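Local coordinates for protein WZI (Escherichia coli, PDB 2YNK) that is an outer membrane lectin, an 18-stranded beta-barrel that binds carbohydrate and underpins assembly of the group 1 capsule, at residues Gly2-Asp7 with Glu35-Ala40; Pro80-Gly85 with Gly412-Trp417; Ala305-Gly310 with Asn340-His345. All blocks are in the same frame, centred on the assembly; numbering follows the deposited sequence.

Overall arrangement
Contact 1 (2-7 with 35-40) belongs to the N-terminal helical region packed against the barrel, whereas contacts 2 and 3 each join a barrel strand to a segment from a loop. Contact 1 lies on the opposite side of the chain's centre from the other two: its centre is about 27 Å from that of contact 2 and about 31 Å from that of contact 3. Contacts 2 and 3, about 24 Å apart between centres, reach the same closed sheet, and their nearest atoms are about 10 Å apart. Bound alkanes probably mark the lipid-facing surface near contact 2, where hexane touches Gly412 and dodecane touches Leu415 and Trp417.

Contact 1 (Gly2-Asp7 with Glu35-Ala40); sequences GLVVND and EEIARA
Gly2 and Glu35 meet through one polar bond, while Val4 and Ile37 meet through their methyl groups, so the start of the chain is attached to helix 34-42 at two chemically different points. The backbone N of Gly2 donates to Glu35 OE2 over 3.3 Å, with an N-H...O angle of 151°. It arrives on the syn side of the oxygen, slightly out of the carboxylate plane. Glu35 gets there by folding: its chain bends at chi2 (72°), which carries the carboxylate round to Gly2 although CB itself does not aim at it. The other oxygen, OE1, accepts the indole N-H of Trp142, so the acid bridges the N-terminus and the barrel. Glycine suits position 2 because, at its backbone angles, a CB would be jammed against the carbonyl O of the preceding residue.

Farther along, Val4 CG2 rests 4.1 Å from Ile37 CD1. Ile37 stretches its ethyl arm straight out from the helix and presents CD1 at its end. In Val4, CG1 stands anti to the backbone N (chi1 -167°), which puts CG2 beside that nitrogen and against the methyl; the two side chains cross obliquely. Leu62 of helix 49-65 touches both residues; Leu10 and Leu14 of helix 8-19 add a further side to the apolar cluster.

A single, rather long bond gives direction at the start of the chain, and branched aliphatic groups supply non-directional packing among the helices. With one donor to each oxygen, Gly2 N at OE2 and Trp142 NE1 at OE1, the Glu35 carboxylate probably stays ionised.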
loop_
_atom_site.group_PDB
_atom_site.type_symbol
_atom_site.label_atom_id
_atom_site.label_comp_id
_atom_site.label_asym_id
_atom_site.label_seq_id
_atom_site.Cartn_x
_atom_site.Cartn_y
_atom_site.Cartn_z
ATOM N N GLY A 2 -17.734 3.876 2.340
ATOM C CA GLY A 2 -16.962 4.180 1.166
ATOM C C GLY A 2 -15.578 3.580 1.152
ATOM O O GLY A 2 -15.375 2.478 1.648
ATOM N N LEU A 3 -14.626 4.311 0.570
ATOM C CA LEU A 3 -13.255 3.828 0.454
ATOM C C LEU A 3 -12.521 3.914 1.784
ATOM O O LEU A 3 -12.825 4.765 2.619
ATOM C CB LEU A 3 -12.487 4.636 -0.588
ATOM C CG LEU A 3 -13.081 4.669 -1.996
ATOM C CD1 LEU A 3 -12.107 5.376 -2.940
ATOM C CD2 LEU A 3 -13.439 3.264 -2.473
ATOM N N VAL A 4 -11.561 3.011 1.961
ATOM C CA VAL A 4 -10.702 2.978 3.138
ATOM C C VAL A 4 -9.273 2.831 2.612
ATOM O O VAL A 4 -8.841 1.737 2.273
ATOM C CB VAL A 4 -11.066 1.816 4.095
ATOM C CG1 VAL A 4 -10.389 1.994 5.450
ATOM C CG2 VAL A 4 -12.574 1.720 4.252
ATOM N N VAL A 5 -8.570 3.958 2.511
ATOM C CA VAL A 5 -7.217 3.996 1.962
ATOM C C VAL A 5 -6.194 3.394 2.928
ATOM O O VAL A 5 -6.505 3.137 4.096
ATOM C CB VAL A 5 -6.794 5.444 1.596
ATOM C CG1 VAL A 5 -7.652 5.971 0.452
ATOM C CG2 VAL A 5 -6.853 6.358 2.811
ATOM N N ASN A 6 -4.980 3.178 2.428
ATOM C CA ASN A 6 -3.918 2.543 3.200
ATOM C C ASN A 6 -3.829 3.059 4.635
ATOM O O ASN A 6 -3.380 4.172 4.865
ATOM C CB ASN A 6 -2.548 2.761 2.536
ATOM C CG ASN A 6 -2.494 2.275 1.108
ATOM O OD1 ASN A 6 -3.518 2.018 0.475
ATOM N ND2 ASN A 6 -1.287 2.161 0.588
ATOM N N ASP A 7 -4.271 2.248 5.592
ATOM C CA ASP A 7 -3.996 2.477 7.013
ATOM C C ASP A 7 -3.243 1.258 7.497
ATOM O O ASP A 7 -3.582 0.138 7.138
ATOM C CB ASP A 7 -5.290 2.628 7.794
ATOM C CG ASP A 7 -5.052 2.953 9.261
ATOM O OD1 ASP A 7 -4.422 3.996 9.540
ATOM O OD2 ASP A 7 -5.508 2.178 10.136
ATOM N N GLU A 35 -17.957 -1.401 2.990
ATOM C CA GLU A 35 -19.093 -2.301 2.899
ATOM C C GLU A 35 -18.638 -3.764 2.861
ATOM O O GLU A 35 -19.359 -4.661 3.334
ATOM C CB GLU A 35 -19.941 -1.965 1.659
ATOM C CG GLU A 35 -20.652 -0.609 1.706
ATOM C CD GLU A 35 -19.727 0.604 1.542
ATOM O OE1 GLU A 35 -18.563 0.457 1.094
ATOM O OE2 GLU A 35 -20.162 1.727 1.874
ATOM N N GLU A 36 -17.442 -3.991 2.311
ATOM C CA GLU A 36 -16.822 -5.317 2.274
ATOM C C GLU A 36 -16.215 -5.694 3.633
ATOM O O GLU A 36 -16.236 -6.869 4.027
ATOM C CB GLU A 36 -15.768 -5.380 1.157
ATOM C CG GLU A 36 -14.882 -6.620 1.145
ATOM C CD GLU A 36 -15.644 -7.915 0.927
ATOM O OE1 GLU A 36 -16.809 -7.883 0.472
ATOM O OE2 GLU A 36 -15.065 -8.981 1.215
ATOM N N ILE A 37 -15.676 -4.711 4.350
ATOM C CA ILE A 37 -15.213 -4.962 5.715
ATOM C C ILE A 37 -16.425 -5.339 6.601
ATOM O O ILE A 37 -16.360 -6.282 7.382
ATOM C CB ILE A 37 -14.455 -3.766 6.337
ATOM C CG1 ILE A 37 -13.338 -3.238 5.416
ATOM C CG2 ILE A 37 -13.816 -4.176 7.655
ATOM C CD1 ILE A 37 -12.597 -2.034 5.978
ATOM N N ALA A 38 -17.528 -4.603 6.447
ATOM C CA ALA A 38 -18.744 -4.781 7.243
ATOM C C ALA A 38 -19.328 -6.190 7.100
ATOM O O ALA A 38 -19.754 -6.813 8.081
ATOM C CB ALA A 38 -19.780 -3.745 6.832
ATOM N N ARG A 39 -19.335 -6.673 5.860
ATOM C CA ARG A 39 -19.878 -7.972 5.514
ATOM C C ARG A 39 -19.067 -9.076 6.189
ATOM O O ARG A 39 -19.627 -9.928 6.890
ATOM C CB ARG A 39 -19.876 -8.113 3.993
ATOM C CG ARG A 39 -20.351 -9.439 3.433
ATOM C CD ARG A 39 -20.183 -9.462 1.919
ATOM N NE ARG A 39 -19.524 -10.679 1.450
ATOM C CZ ARG A 39 -18.240 -10.983 1.658
ATOM N NH1 ARG A 39 -17.440 -10.170 2.349
ATOM N NH2 ARG A 39 -17.751 -12.125 1.180
ATOM N N ALA A 40 -17.752 -9.057 5.998
ATOM C CA ALA A 40 -16.888 -10.040 6.648
ATOM C C ALA A 40 -17.050 -10.021 8.176
ATOM O O ALA A 40 -17.025 -11.074 8.814
ATOM C CB ALA A 40 -15.438 -9.829 6.258
#

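Contact 2 (Pro80-Gly85 with Gly412-Trp417)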
loop_
_atom_site.group_PDB
_atom_site.type_symbol
_atom_site.label_atom_id
_atom_site.label_comp_id
_atom_site.label_asym_id
_atom_site.label_seq_id
_atom_site.Cartn_x
_atom_site.Cartn_y
_atom_site.Cartn_z
ATOM N N PRO A 80 14.036 8.410 7.018
ATOM C CA PRO A 80 14.611 7.096 7.291
ATOM C C PRO A 80 15.598 6.664 6.205
ATOM O O PRO A 80 15.471 7.059 5.052
ATOM C CB PRO A 80 13.391 6.173 7.306
ATOM C CG PRO A 80 12.259 7.044 7.696
ATOM C CD PRO A 80 12.567 8.407 7.144
ATOM N N GLY A 81 16.580 5.863 6.589
ATOM C CA GLY A 81 17.600 5.399 5.668
ATOM C C GLY A 81 17.096 4.239 4.845
ATOM O O GLY A 81 17.395 4.151 3.660
ATOM N N THR A 82 16.336 3.343 5.471
ATOM C CA THR A 82 15.729 2.225 4.765
ATOM C C THR A 82 14.386 2.669 4.190
ATOM O O THR A 82 13.775 3.618 4.692
ATOM C CB THR A 82 15.511 1.019 5.703
ATOM O OG1 THR A 82 14.466 1.307 6.645
ATOM C CG2 THR A 82 16.800 0.681 6.442
ATOM N N PRO A 83 13.918 1.988 3.132
ATOM C CA PRO A 83 12.574 2.233 2.611
ATOM C C PRO A 83 11.502 1.761 3.597
ATOM O O PRO A 83 11.793 0.917 4.440
ATOM C CB PRO A 83 12.539 1.384 1.342
ATOM C CG PRO A 83 13.510 0.284 1.603
ATOM C CD PRO A 83 14.613 0.940 2.367
ATOM N N GLN A 84 10.293 2.304 3.484
ATOM C CA GLN A 84 9.222 2.048 4.453
ATOM C C GLN A 84 8.065 1.297 3.832
ATOM O O GLN A 84 7.834 1.345 2.631
ATOM C CB GLN A 84 8.687 3.355 5.036
ATOM C CG GLN A 84 9.734 4.220 5.694
ATOM C CD GLN A 84 10.392 3.531 6.854
ATOM O OE1 GLN A 84 9.814 3.440 7.939
ATOM N NE2 GLN A 84 11.613 3.038 6.639
ATOM N N GLY A 85 7.300 0.628 4.681
ATOM C CA GLY A 85 6.258 -0.262 4.211
ATOM C C GLY A 85 4.919 0.376 3.920
ATOM O O GLY A 85 4.752 1.592 3.882
ATOM N N GLY A 412 19.739 -1.930 8.575
ATOM C CA GLY A 412 19.031 -1.080 9.525
ATOM C C GLY A 412 18.077 -1.800 10.460
ATOM O O GLY A 412 17.567 -2.878 10.152
ATOM N N ILE A 413 17.848 -1.163 11.605
ATOM C CA ILE A 413 16.893 -1.596 12.613
ATOM C C ILE A 413 15.928 -0.440 12.861
ATOM O O ILE A 413 16.341 0.721 12.901
ATOM C CB ILE A 413 17.606 -1.981 13.929
ATOM C CG1 ILE A 413 16.597 -2.485 14.980
ATOM C CG2 ILE A 413 18.414 -0.808 14.472
ATOM C CD1 ILE A 413 17.244 -3.125 16.198
ATOM N N GLN A 414 14.644 -0.749 13.019
ATOM C CA GLN A 414 13.648 0.281 13.276
ATOM C C GLN A 414 12.672 -0.194 14.346
ATOM O O GLN A 414 12.029 -1.239 14.201
ATOM C CB GLN A 414 12.927 0.642 11.983
ATOM C CG GLN A 414 11.952 1.803 12.108
ATOM C CD GLN A 414 11.559 2.399 10.764
ATOM O OE1 GLN A 414 11.798 1.811 9.702
ATOM N NE2 GLN A 414 10.949 3.579 10.803
ATOM N N LEU A 415 12.604 0.560 15.439
ATOM C CA LEU A 415 11.677 0.278 16.523
ATOM C C LEU A 415 10.504 1.232 16.400
ATOM O O LEU A 415 10.650 2.329 15.854
ATOM C CB LEU A 415 12.351 0.471 17.879
ATOM C CG LEU A 415 13.639 -0.310 18.151
ATOM C CD1 LEU A 415 14.043 -0.158 19.607
ATOM C CD2 LEU A 415 13.505 -1.781 17.778
ATOM N N GLY A 416 9.344 0.809 16.897
ATOM C CA GLY A 416 8.156 1.650 16.874
ATOM C C GLY A 416 7.292 1.484 18.113
ATOM O O GLY A 416 7.301 0.435 18.755
ATOM N N TRP A 417 6.566 2.545 18.455
ATOM C CA TRP A 417 5.529 2.490 19.480
ATOM C C TRP A 417 4.359 3.327 19.052
ATOM O O TRP A 417 4.531 4.457 18.559
ATOM C CB TRP A 417 6.035 2.963 20.831
ATOM C CG TRP A 417 4.941 3.019 21.865
ATOM C CD1 TRP A 417 4.479 1.980 22.661
ATOM C CD2 TRP A 417 4.115 4.174 22.238
ATOM N NE1 TRP A 417 3.459 2.399 23.481
ATOM C CE2 TRP A 417 3.194 3.702 23.276
ATOM C CE3 TRP A 417 4.049 5.496 21.836
ATOM C CZ2 TRP A 417 2.272 4.539 23.872
ATOM C CZ3 TRP A 417 3.109 6.335 22.444
ATOM C CH2 TRP A 417 2.240 5.864 23.437
#
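Gln414 NE2 is gripped by two oxygens: Gln84 OE1, which it reaches at 3.1 Å, and the hydroxyl OG of Ser430. Gln414 sits on strand 408-422 of the closed antiparallel beta-barrel, and Gln84 on the loop that follows strand 69-76. The donor comes to Gln84 OE1 tilted 27° from the carbonyl plane. A weak bond returns from Gln84 NE2 to Gln414 OE1 at 3.3 Å. The pairing is imperfect: the planes are turned 42° apart, and the acceptors Gln84 OE1 and Gln414 OE1 lie 3.1 Å from each other, unbonded. Glutamine fits both places because its amide has a donor and an acceptor side by side. Gln414 runs nearly straight from strand to loop, with CG opposite the backbone N (chi1 -175°). Gln84 instead folds back at chi2, and its NE2 also donates to Thr82 O at 3.0 Å, from above the plane of that carbonyl, which helps set the amide's rotation. Arg387 on strand 383-393 binds the loop too, through Pro83 O. Gly412, lacking a side chain, lets the loop's methyl approach the backbone directly, Thr82 CG2 lying 4.2 Å from Gly412 CA.

Contact 3 (Ala305-Gly310 with Asn340-His345)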
loop_
_atom_site.group_PDB
_atom_site.type_symbol
_atom_site.label_atom_id
_atom_site.label_comp_id
_atom_site.label_asym_id
_atom_site.label_seq_id
_atom_site.Cartn_x
_atom_site.Cartn_y
_atom_site.Cartn_z
ATOM N N ALA A 305 11.015 -10.131 -18.222
ATOM C CA ALA A 305 11.845 -9.108 -17.569
ATOM C C ALA A 305 11.321 -8.861 -16.151
ATOM O O ALA A 305 10.996 -7.729 -15.769
ATOM C CB ALA A 305 11.851 -7.831 -18.386
ATOM N N ASN A 306 11.272 -9.949 -15.382
ATOM C CA ASN A 306 10.462 -10.031 -14.168
ATOM C C ASN A 306 11.146 -9.619 -12.873
ATOM O O ASN A 306 12.268 -10.021 -12.591
ATOM C CB ASN A 306 9.925 -11.455 -13.999
ATOM C CG ASN A 306 8.841 -11.782 -14.995
ATOM O OD1 ASN A 306 7.764 -11.191 -14.967
ATOM N ND2 ASN A 306 9.113 -12.730 -15.878
HETATM N N MSE A 307 10.428 -8.823 -12.088
HETATM C CA MSE A 307 10.805 -8.505 -10.713
HETATM C C MSE A 307 10.060 -9.442 -9.811
HETATM O O MSE A 307 8.936 -9.834 -10.114
HETATM C CB MSE A 307 10.435 -7.061 -10.399
HETATM C CG MSE A 307 11.231 -6.137 -11.315
HETATM SE SE MSE A 307 10.619 -4.294 -11.078
HETATM C CE MSE A 307 8.911 -4.428 -12.054
ATOM N N PHE A 308 10.680 -9.800 -8.694
ATOM C CA PHE A 308 10.135 -10.805 -7.800
ATOM C C PHE A 308 9.946 -10.308 -6.376
ATOM O O PHE A 308 10.651 -9.402 -5.902
ATOM C CB PHE A 308 11.042 -12.023 -7.786
ATOM C CG PHE A 308 11.066 -12.761 -9.083
ATOM C CD1 PHE A 308 11.967 -12.404 -10.082
ATOM C CD2 PHE A 308 10.183 -13.808 -9.314
ATOM C CE1 PHE A 308 11.994 -13.087 -11.285
ATOM C CE2 PHE A 308 10.205 -14.495 -10.516
ATOM C CZ PHE A 308 11.112 -14.132 -11.503
ATOM N N LEU A 309 8.980 -10.928 -5.706
ATOM C CA LEU A 309 8.673 -10.635 -4.320
ATOM C C LEU A 309 8.022 -11.857 -3.683
ATOM O O LEU A 309 7.155 -12.485 -4.285
ATOM C CB LEU A 309 7.744 -9.436 -4.245
ATOM C CG LEU A 309 7.114 -9.089 -2.895
ATOM C CD1 LEU A 309 6.793 -7.598 -2.883
ATOM C CD2 LEU A 309 5.876 -9.944 -2.591
ATOM N N GLY A 310 8.460 -12.186 -2.474
ATOM C CA GLY A 310 7.916 -13.301 -1.723
ATOM C C GLY A 310 8.004 -13.023 -0.240
ATOM O O GLY A 310 8.836 -12.229 0.203
ATOM N N ASN A 340 19.573 -1.899 -14.820
ATOM C CA ASN A 340 19.347 -0.743 -15.686
ATOM C C ASN A 340 18.165 -0.891 -16.650
ATOM O O ASN A 340 18.120 -0.231 -17.686
ATOM C CB ASN A 340 20.641 -0.371 -16.444
ATOM C CG ASN A 340 20.965 1.115 -16.372
ATOM O OD1 ASN A 340 20.537 1.822 -15.457
ATOM N ND2 ASN A 340 21.749 1.587 -17.331
ATOM N N TYR A 341 17.202 -1.737 -16.291
ATOM C CA TYR A 341 15.974 -1.913 -17.082
ATOM C C TYR A 341 14.683 -1.856 -16.245
ATOM O O TYR A 341 13.633 -1.467 -16.753
ATOM C CB TYR A 341 16.035 -3.227 -17.857
ATOM C CG TYR A 341 14.948 -3.394 -18.896
ATOM C CD1 TYR A 341 14.957 -2.644 -20.068
ATOM C CD2 TYR A 341 13.907 -4.311 -18.707
ATOM C CE1 TYR A 341 13.966 -2.793 -21.021
ATOM C CE2 TYR A 341 12.913 -4.473 -19.660
ATOM C CZ TYR A 341 12.950 -3.713 -20.816
ATOM O OH TYR A 341 11.965 -3.871 -21.763
ATOM N N SER A 342 14.746 -2.237 -14.973
ATOM C CA SER A 342 13.547 -2.177 -14.128
ATOM C C SER A 342 13.165 -0.728 -13.845
ATOM O O SER A 342 14.012 0.096 -13.498
ATOM C CB SER A 342 13.739 -2.955 -12.827
ATOM O OG SER A 342 13.632 -4.346 -13.059
ATOM N N TYR A 343 11.882 -0.426 -14.023
ATOM C CA TYR A 343 11.346 0.913 -13.802
ATOM C C TYR A 343 11.998 1.988 -14.692
ATOM O O TYR A 343 11.938 3.176 -14.401
ATOM C CB TYR A 343 11.432 1.279 -12.314
ATOM C CG TYR A 343 10.699 0.344 -11.361
ATOM C CD1 TYR A 343 9.582 -0.389 -11.765
ATOM C CD2 TYR A 343 11.103 0.232 -10.037
ATOM C CE1 TYR A 343 8.911 -1.214 -10.877
ATOM C CE2 TYR A 343 10.438 -0.591 -9.143
ATOM C CZ TYR A 343 9.342 -1.311 -9.565
ATOM O OH TYR A 343 8.675 -2.126 -8.669
ATOM N N THR A 344 12.566 1.534 -15.801
ATOM C CA THR A 344 13.188 2.366 -16.828
ATOM C C THR A 344 12.253 2.391 -18.016
ATOM O O THR A 344 11.478 1.454 -18.206
ATOM C CB THR A 344 14.508 1.714 -17.287
ATOM O OG1 THR A 344 15.532 2.027 -16.343
ATOM C CG2 THR A 344 14.924 2.152 -18.681
ATOM N N HIS A 345 12.310 3.455 -18.806
ATOM C CA HIS A 345 11.707 3.437 -20.134
ATOM C C HIS A 345 12.399 4.385 -21.100
ATOM O O HIS A 345 13.046 5.347 -20.682
ATOM C CB HIS A 345 10.215 3.717 -20.060
ATOM C CG HIS A 345 9.466 3.233 -21.261
ATOM N ND1 HIS A 345 8.866 4.066 -22.117
ATOM C CD2 HIS A 345 9.272 1.951 -21.756
ATOM C CE1 HIS A 345 8.300 3.360 -23.111
ATOM N NE2 HIS A 345 8.547 2.062 -22.890
#
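Ala305 begins the contact, at the corner that leads into the strand. Its short methyl CB meets Tyr341 directly at the rim of the ring and close to the ring plane, 3.7 Å from CE2. The Tyr341 hydroxyl bonds to Asp297 OD1 while Arg338 makes a cation-pi contact with the ring.

Met307, deposited as selenomethionine, follows with its side chain aimed at the loop. CG lies 3.5 Å from Ser342 OG, a hydroxyl that makes a weak hydrogen bond to Thr332 O. With CG beside the backbone N and the chain extended at chi2 (173°), the selenium is carried over one face of Tyr343, 3.9 Å from the ring centroid and 29° off the normal. This is a Met-aromatic contact, selenium standing in for the sulfur of methionine. The bend at chi3 (-75°) then turns CE outward past the CE1 edge, 3.4 Å from Tyr343 CE1. An unbranched methionine suits the place because it can pass the Ser342 hydroxyl and still set its sulfur on the ring.

The loop's own shape brings these groups together: Tyr341 to Thr344 form a type II beta turn, in which Tyr343 takes a left-handed backbone conformation. Tyr343 is also tied down at both ends, its N to Glu296 OE2 and its hydroxyl to Leu160 O and Asp361 N.

Met307 pairs through its backbone with Ile294 of strand 287-295, and Phe308 pairs with Asp331 of strand 322-331, placing this strand between its two antiparallel neighbours. Leu270 of strand 268-278 touches both Met307 and Tyr343, so the turn packs against the barrel wall across more than one strand.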